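Hydroxyglutarate synthase (Oryza sativa, PDB 6W1K) catalyses the iron(II)-dependent, O2-driven decarboxylation and hydroxylation of 2-oxoadipate to D-2-hydroxyglutarate, a step of lysine catabolism in rice plastids. Local coordinates at residues R63-D68 / A184-N189; K73-F78 / H153-S158; Q141-T146 / L163-P168. All coordinates share one frame; numbering follows the deposited sequence.

Interaction 1. Residues R63-D68 / A184-N189; sequences RTFGVD and AWTLVN. With OOG (2-oxoadipic acid), chain F.
The guanidinium of R63 works in two directions at once, gripping the substrate along one edge while it sits over the indole of W185. NE and NH2 of R63 give a nearly straight pair of bonds to the 2-oxoadipate carboxylate remote from the 2-oxo group, R63 NE to O1 at 2.8 Å and NH2 to O2 at 2.6 Å. The chain, extended from CG to NE, carries R63 CZ to 4.7 Å from the centroid of the five-membered ring of W185, a cation-pi contact. The two planes are 61° apart, and R63 NH1 comes closest, 3.5 Å from W185 CG. On the opposite face of the indole lies the N189 amide, whose ND2 donates to W185 O (3.0 Å); W185 NE1 is bound by R263 O. Two residues along the strand from R63, the F65 ring receives T186 CG2 over one face, 3.9 Å from its centroid. Replacing R63 by a leucine removes both carboxylate bonds and would probably leave the far carboxylate without its charged mate and W185 without its cation. With T306 OG1 also bonded to NH1 and Y265 OH to the ligand, the guanidinium is probably fixed in orientation, its charge matched to the carboxylate.

Interaction 2. Residues K73-F78 / H153-S158; sequences KSLAEF and HATLAS
Helix 72-81, which follows strand 57-65 and precedes strand 85-92 in the sheet, is crossed here at a right angle by the N-terminal turn of helix 154-160: S74, L75 and F78 meet A154 and T155, with the two short axes 9.6 Å apart at an angle of -89°. T155 carries most of the contact. Its methyl CG2 stands over the middle of the F78 ring, 3.8 Å from the centroid and only 4° off the normal, a CH-pi contact of almost ideal geometry. Both groups owe their places to first torsions that set them anti to their own backbone nitrogens, F78 CG at 169° and T155 CG2 likewise. The other branch of T155 lies against the root of the phenylalanine, OG1 being 3.3 Å from F78 CB. The preceding residue, A154, turns its methyl to L75 CD2 (CB 4.0 Å away) and to the carbonyl of S74 (CB 3.5 Å from S74 O). The carbonyl of S74 faces the start of helix 154-160, where a water accepts from T155 N (3.1 Å) and reaches S74 O by a long, weak bond. S74 OG is hydrogen-bonded to G71 O, just before the helix, and to Y191 OH from a distant loop. V25 of helix 16-36 touches both F78 and T155, while Y191 lies against L75 and A154, giving the crossing a third and a fourth neighbour. The contact is made of apolar groups, L75, F78, A154 and the T155 methyl, with a water linking the backbones weakly. A strand, a helix and then three more strands, with this helix in second place, is the order of the beta-alpha-beta-beta-beta module found in the glyoxalase clan, to which the family belongs.

Interaction 3. Residues Q141-T146 / L163-P168; sequences QKYIRT and LTWEKP
T146 OG1 is held on two sides: it donates to Y143 O in its own helix, 2.8 Å away and on a lone pair in the carbonyl plane, and accepts from E166 N, also at 2.8 Å and nearly straight at 168°. With a first torsion of 76° the hydroxyl sits between T146 N and C, turned toward both partners. Next to this junction W165 CB packs 3.2 Å from Y143 O. The W165 indole leads away toward helix 181-189, where NE1 donates to L187 O; on the other side of the ring system W165 CZ3 meets I144 CD1 at 4.2 Å. The Y143 ring lies obliquely to the indole, planes 67° apart, and runs along the backbone of 166-168. Y143 CD1 is 3.6 Å from E166 O, and Y143 OH is 3.2 Å from P168 CA. D172 OD2 and I169 N hold that hydroxyl. Out at the surface, T146 CG2 leans on the extended E166 side chain, 3.7 Å from CD. An irregular loop is thus fastened by one hydrogen bond between the segments, at T146 OG1, and another from T164 OG1 to S147 OG, while Y143 and W165, their polar atoms satisfied by other partners, supply the largest shares of buried surface.

From the N terminus, strand 57-65 leads into interaction 1, whose second half, helix 181-189, closes a loop that encloses the other two contacts. Helix 72-81 follows at once and opens interaction 2; helix 134-147 opens interaction 3 before 153-158 closes interaction 2, and 163-168 then closes interaction 3, so these two alternate along the chain. Interactions 1 and 3 touch directly: L187 packs on P168, and D68 OD1 lies against Q141 NE2, a probable hydrogen bond. A157 packs on T164 between interactions 2 and 3. Together they tie an inner strand of the sheet, with its substrate-binding arginine, to the helices and the 163-168 loop packed beside it.

Interaction 1. Residues R63-D68 / A184-N189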
# COMPACT_ATOMS: atom_id res chain seq x y z
N ARG A 63 5.56 1.98 3.99
CA ARG A 63 6.59 2.98 3.86
C ARG A 63 7.66 2.81 4.94
O ARG A 63 7.36 2.41 6.07
CB ARG A 63 5.99 4.38 3.97
CG ARG A 63 4.98 4.70 2.88
CD ARG A 63 4.55 6.14 2.92
NE ARG A 63 3.61 6.45 1.85
CZ ARG A 63 2.98 7.61 1.74
NH1 ARG A 63 3.20 8.56 2.64
NH2 ARG A 63 2.13 7.81 0.76
N THR A 64 8.90 3.12 4.59
CA THR A 64 9.99 2.87 5.53
C THR A 64 11.12 3.89 5.36
O THR A 64 11.21 4.59 4.35
CB THR A 64 10.57 1.46 5.35
OG1 THR A 64 11.34 1.42 4.13
CG2 THR A 64 9.50 0.37 5.29
N PHE A 65 12.00 3.94 6.36
CA PHE A 65 13.22 4.74 6.28
C PHE A 65 14.37 3.88 5.78
O PHE A 65 14.76 2.91 6.44
CB PHE A 65 13.57 5.31 7.65
CG PHE A 65 12.66 6.41 8.11
CD1 PHE A 65 12.56 7.60 7.41
CD2 PHE A 65 11.96 6.28 9.30
CE1 PHE A 65 11.76 8.64 7.88
CE2 PHE A 65 11.15 7.31 9.78
CZ PHE A 65 11.03 8.48 9.06
N GLY A 66 14.93 4.25 4.63
CA GLY A 66 16.05 3.53 4.05
C GLY A 66 17.40 3.84 4.67
O GLY A 66 18.28 4.45 4.04
N VAL A 67 17.57 3.43 5.92
CA VAL A 67 18.80 3.69 6.65
C VAL A 67 18.91 2.67 7.78
O VAL A 67 17.91 2.29 8.40
CB VAL A 67 18.84 5.15 7.18
CG1 VAL A 67 17.78 5.42 8.24
CG2 VAL A 67 20.20 5.49 7.72
N ASP A 68 20.14 2.21 8.01
CA ASP A 68 20.47 1.34 9.16
C ASP A 68 19.56 0.13 9.26
O ASP A 68 19.18 -0.31 10.34
CB ASP A 68 20.43 2.13 10.47
CG ASP A 68 21.48 3.25 10.53
OD1 ASP A 68 21.28 4.19 11.35
OD2 ASP A 68 22.48 3.20 9.77
N ALA A 184 7.85 12.66 6.99
CA ALA A 184 6.96 13.04 8.07
C ALA A 184 5.86 11.99 8.30
O ALA A 184 5.54 11.66 9.46
CB ALA A 184 6.34 14.41 7.76
N TRP A 185 5.27 11.47 7.22
CA TRP A 185 4.30 10.38 7.33
C TRP A 185 4.89 9.21 8.10
O TRP A 185 4.28 8.68 9.03
CB TRP A 185 3.83 9.92 5.93
CG TRP A 185 2.66 9.00 6.04
CD1 TRP A 185 1.34 9.35 5.99
CD2 TRP A 185 2.68 7.58 6.27
NE1 TRP A 185 0.55 8.27 6.20
CE2 TRP A 185 1.34 7.16 6.34
CE3 TRP A 185 3.68 6.63 6.39
CZ2 TRP A 185 0.98 5.84 6.58
CZ3 TRP A 185 3.32 5.31 6.59
CH2 TRP A 185 1.98 4.94 6.72
N THR A 186 6.09 8.77 7.72
CA THR A 186 6.68 7.58 8.32
C THR A 186 7.08 7.81 9.76
O THR A 186 6.96 6.90 10.58
CB THR A 186 7.86 7.14 7.45
OG1 THR A 186 7.41 7.05 6.11
CG2 THR A 186 8.39 5.79 7.81
N LEU A 187 7.49 9.04 10.11
CA LEU A 187 7.85 9.31 11.50
C LEU A 187 6.69 9.02 12.43
O LEU A 187 6.88 8.46 13.52
CB LEU A 187 8.32 10.77 11.65
CG LEU A 187 8.83 11.11 13.04
CD1 LEU A 187 10.13 10.37 13.30
CD2 LEU A 187 9.05 12.64 13.18
N VAL A 188 5.47 9.39 12.04
CA VAL A 188 4.33 9.24 12.93
C VAL A 188 3.51 7.98 12.65
O VAL A 188 2.66 7.63 13.49
CB VAL A 188 3.43 10.49 12.88
CG1 VAL A 188 4.18 11.70 13.45
CG2 VAL A 188 2.95 10.79 11.48
N ASN A 189 3.73 7.28 11.55
CA ASN A 189 2.98 6.06 11.24
C ASN A 189 3.83 4.80 11.22
O ASN A 189 3.29 3.70 11.39
CB ASN A 189 2.25 6.18 9.88
CG ASN A 189 1.08 7.17 9.91
OD1 ASN A 189 -0.00 6.87 10.40
ND2 ASN A 189 1.31 8.37 9.40
C2 OOG F . 2.61 3.75 -2.20
C3 OOG F . 2.12 4.47 -3.45
C4 OOG F . 2.38 3.62 -4.70
C6 OOG F . 0.83 2.14 -6.26
O4 OOG F . 1.53 2.39 -7.27
O3 OOG F . -0.28 1.59 -6.39
C5 OOG F . 1.33 2.52 -4.87
C1 OOG F . 2.58 4.65 -0.96
O1 OOG F . 3.21 4.37 -0.00
O2 OOG F . 1.81 5.82 -0.93
O5 OOG F . 0.89 1.96 -3.93

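Interaction 2. Residues K73-F78 / H153-S158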
# COMPACT_ATOMS: atom_id res chain seq x y z
N LYS A 73 14.04 -4.00 3.44
CA LYS A 73 14.39 -5.34 3.90
C LYS A 73 13.78 -5.67 5.26
O LYS A 73 13.58 -6.85 5.57
CB LYS A 73 15.90 -5.47 3.94
CG LYS A 73 16.56 -4.54 4.92
CD LYS A 73 18.03 -4.91 5.15
CE LYS A 73 18.95 -4.22 4.19
NZ LYS A 73 20.30 -3.99 4.80
N SER A 74 13.46 -4.65 6.07
CA SER A 74 12.97 -4.90 7.42
C SER A 74 11.57 -5.52 7.38
O SER A 74 11.19 -6.25 8.30
CB SER A 74 13.00 -3.60 8.25
OG SER A 74 11.98 -2.70 7.84
N LEU A 75 10.81 -5.26 6.33
CA LEU A 75 9.53 -5.93 6.13
C LEU A 75 9.60 -7.05 5.11
O LEU A 75 8.84 -8.02 5.22
CB LEU A 75 8.48 -4.95 5.64
CG LEU A 75 7.73 -4.18 6.72
CD1 LEU A 75 6.96 -3.06 5.98
CD2 LEU A 75 6.83 -5.10 7.51
N ALA A 76 10.48 -6.93 4.12
CA ALA A 76 10.44 -7.89 3.03
C ALA A 76 10.71 -9.30 3.51
O ALA A 76 10.18 -10.25 2.95
CB ALA A 76 11.46 -7.57 1.95
N GLU A 77 11.57 -9.46 4.52
CA GLU A 77 11.94 -10.78 5.01
C GLU A 77 10.74 -11.55 5.57
O GLU A 77 10.66 -12.78 5.45
CB GLU A 77 13.01 -10.62 6.09
CG GLU A 77 13.80 -11.86 6.41
CD GLU A 77 14.57 -11.74 7.73
OE1 GLU A 77 14.85 -12.80 8.33
OE2 GLU A 77 14.89 -10.59 8.17
N PHE A 78 9.82 -10.86 6.24
CA PHE A 78 8.59 -11.51 6.66
C PHE A 78 7.86 -12.11 5.47
O PHE A 78 7.49 -13.29 5.48
CB PHE A 78 7.67 -10.52 7.38
CG PHE A 78 6.27 -11.06 7.61
CD1 PHE A 78 6.06 -12.10 8.49
CD2 PHE A 78 5.20 -10.53 6.92
CE1 PHE A 78 4.77 -12.62 8.71
CE2 PHE A 78 3.91 -11.03 7.12
CZ PHE A 78 3.70 -12.09 8.00
N HIS A 153 11.84 -6.41 13.95
CA HIS A 153 10.49 -6.85 14.35
C HIS A 153 9.47 -5.93 13.78
O HIS A 153 8.48 -5.57 14.43
CB HIS A 153 10.40 -6.97 15.88
CG HIS A 153 11.41 -7.93 16.41
ND1 HIS A 153 11.27 -9.29 16.28
CD2 HIS A 153 12.66 -7.73 16.89
CE1 HIS A 153 12.36 -9.90 16.73
NE2 HIS A 153 13.21 -8.97 17.13
N ALA A 154 9.67 -5.56 12.51
CA ALA A 154 8.78 -4.60 11.87
C ALA A 154 7.36 -5.14 11.74
O ALA A 154 6.40 -4.37 11.81
CB ALA A 154 9.32 -4.22 10.48
N THR A 155 7.21 -6.44 11.55
CA THR A 155 5.86 -7.00 11.41
C THR A 155 5.09 -6.97 12.72
O THR A 155 3.89 -6.67 12.73
CB THR A 155 5.98 -8.43 10.87
OG1 THR A 155 6.78 -8.37 9.69
CG2 THR A 155 4.62 -8.99 10.52
N LEU A 156 5.76 -7.26 13.83
CA LEU A 156 5.17 -7.07 15.15
C LEU A 156 4.69 -5.63 15.33
O LEU A 156 3.58 -5.39 15.80
CB LEU A 156 6.19 -7.43 16.22
CG LEU A 156 6.17 -8.73 17.02
CD1 LEU A 156 7.31 -8.60 18.01
CD2 LEU A 156 4.84 -8.88 17.66
N ALA A 157 5.53 -4.67 14.95
CA ALA A 157 5.13 -3.26 15.01
C ALA A 157 3.88 -3.00 14.16
O ALA A 157 2.94 -2.33 14.60
CB ALA A 157 6.29 -2.39 14.54
N SER A 158 3.85 -3.55 12.95
CA SER A 158 2.73 -3.31 12.05
C SER A 158 1.45 -3.95 12.58
O SER A 158 0.37 -3.36 12.50
CB SER A 158 3.06 -3.86 10.66
OG SER A 158 2.08 -3.44 9.73
O HOH W 1 11.92 -6.97 10.51
O HOH W 2 9.50 -8.27 10.59

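Interaction 3. Residues Q141-T146 / L163-P168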
# COMPACT_ATOMS: atom_id res chain seq x y z
N GLN A 141 18.06 9.97 12.13
CA GLN A 141 19.03 9.16 12.85
C GLN A 141 18.75 9.14 14.34
O GLN A 141 18.97 8.11 15.00
CB GLN A 141 20.44 9.67 12.60
CG GLN A 141 21.52 8.71 12.96
CD GLN A 141 21.50 7.44 12.10
OE1 GLN A 141 21.23 7.48 10.88
NE2 GLN A 141 21.77 6.30 12.74
N LYS A 142 18.30 10.27 14.91
CA LYS A 142 17.98 10.30 16.33
C LYS A 142 16.89 9.29 16.66
O LYS A 142 16.98 8.55 17.65
CB LYS A 142 17.54 11.71 16.75
CG LYS A 142 16.99 11.79 18.19
CD LYS A 142 16.64 13.21 18.63
CE LYS A 142 15.44 13.75 17.86
NZ LYS A 142 14.90 15.03 18.48
N TYR A 143 15.82 9.28 15.87
CA TYR A 143 14.74 8.34 16.16
C TYR A 143 15.17 6.91 15.91
O TYR A 143 14.86 6.02 16.72
CB TYR A 143 13.51 8.71 15.35
CG TYR A 143 12.90 9.96 15.89
CD1 TYR A 143 12.15 9.93 17.05
CD2 TYR A 143 13.13 11.17 15.31
CE1 TYR A 143 11.60 11.07 17.58
CE2 TYR A 143 12.57 12.29 15.81
CZ TYR A 143 11.81 12.25 16.96
OH TYR A 143 11.26 13.38 17.53
N ILE A 144 15.91 6.67 14.83
CA ILE A 144 16.41 5.32 14.57
C ILE A 144 17.24 4.82 15.76
O ILE A 144 17.14 3.66 16.16
CB ILE A 144 17.24 5.29 13.27
CG1 ILE A 144 16.38 5.47 12.00
CG2 ILE A 144 18.03 3.99 13.17
CD1 ILE A 144 15.22 4.62 11.92
N ARG A 145 18.07 5.69 16.35
CA ARG A 145 18.84 5.28 17.52
C ARG A 145 17.92 4.90 18.69
O ARG A 145 18.17 3.91 19.38
CB ARG A 145 19.83 6.37 17.94
CG ARG A 145 21.04 6.48 16.99
CD ARG A 145 21.82 5.13 16.83
NE ARG A 145 21.61 4.48 15.52
CZ ARG A 145 21.42 3.17 15.34
NH1 ARG A 145 21.44 2.34 16.38
NH2 ARG A 145 21.23 2.69 14.11
N THR A 146 16.81 5.63 18.88
CA THR A 146 15.92 5.32 19.99
C THR A 146 15.22 3.98 19.82
O THR A 146 14.70 3.44 20.82
CB THR A 146 14.85 6.41 20.21
OG1 THR A 146 13.79 6.34 19.24
CG2 THR A 146 15.44 7.81 20.22
N LEU A 163 4.85 2.43 17.01
CA LEU A 163 6.13 2.92 16.51
C LEU A 163 7.26 2.24 17.30
O LEU A 163 7.11 2.00 18.50
CB LEU A 163 6.22 4.45 16.67
CG LEU A 163 5.10 5.26 16.00
CD1 LEU A 163 5.19 6.76 16.33
CD2 LEU A 163 5.12 5.03 14.51
N THR A 164 8.37 1.91 16.64
CA THR A 164 9.50 1.30 17.34
C THR A 164 10.46 2.34 17.93
O THR A 164 11.13 2.07 18.94
CB THR A 164 10.28 0.38 16.40
OG1 THR A 164 10.76 1.12 15.26
CG2 THR A 164 9.39 -0.78 15.94
N TRP A 165 10.50 3.52 17.34
CA TRP A 165 11.21 4.66 17.90
C TRP A 165 10.35 5.42 18.91
O TRP A 165 9.14 5.24 19.02
CB TRP A 165 11.65 5.59 16.80
CG TRP A 165 10.66 5.86 15.73
CD1 TRP A 165 9.61 6.73 15.78
CD2 TRP A 165 10.62 5.25 14.43
NE1 TRP A 165 8.94 6.71 14.56
CE2 TRP A 165 9.54 5.79 13.74
CE3 TRP A 165 11.42 4.30 13.79
CZ2 TRP A 165 9.23 5.42 12.41
CZ3 TRP A 165 11.11 3.92 12.47
CH2 TRP A 165 10.04 4.48 11.81
N GLU A 166 11.00 6.32 19.65
CA GLU A 166 10.26 7.09 20.63
C GLU A 166 9.25 7.99 19.92
O GLU A 166 9.42 8.33 18.75
CB GLU A 166 11.19 7.94 21.49
CG GLU A 166 11.90 9.07 20.75
CD GLU A 166 12.80 9.89 21.69
OE1 GLU A 166 12.97 9.48 22.86
OE2 GLU A 166 13.35 10.93 21.25
N LYS A 167 8.22 8.39 20.65
CA LYS A 167 7.20 9.28 20.10
C LYS A 167 7.88 10.57 19.66
O LYS A 167 8.70 11.11 20.40
CB LYS A 167 6.15 9.61 21.15
CG LYS A 167 4.76 9.91 20.61
CD LYS A 167 3.73 10.10 21.74
CE LYS A 167 2.43 9.33 21.44
NZ LYS A 167 1.17 10.10 21.78
N PRO A 168 7.57 11.09 18.48
CA PRO A 168 8.28 12.28 17.99
C PRO A 168 7.82 13.55 18.67
O PRO A 168 6.70 13.65 19.18
CB PRO A 168 7.91 12.33 16.50
CG PRO A 168 7.08 11.13 16.23
CD PRO A 168 6.64 10.52 17.49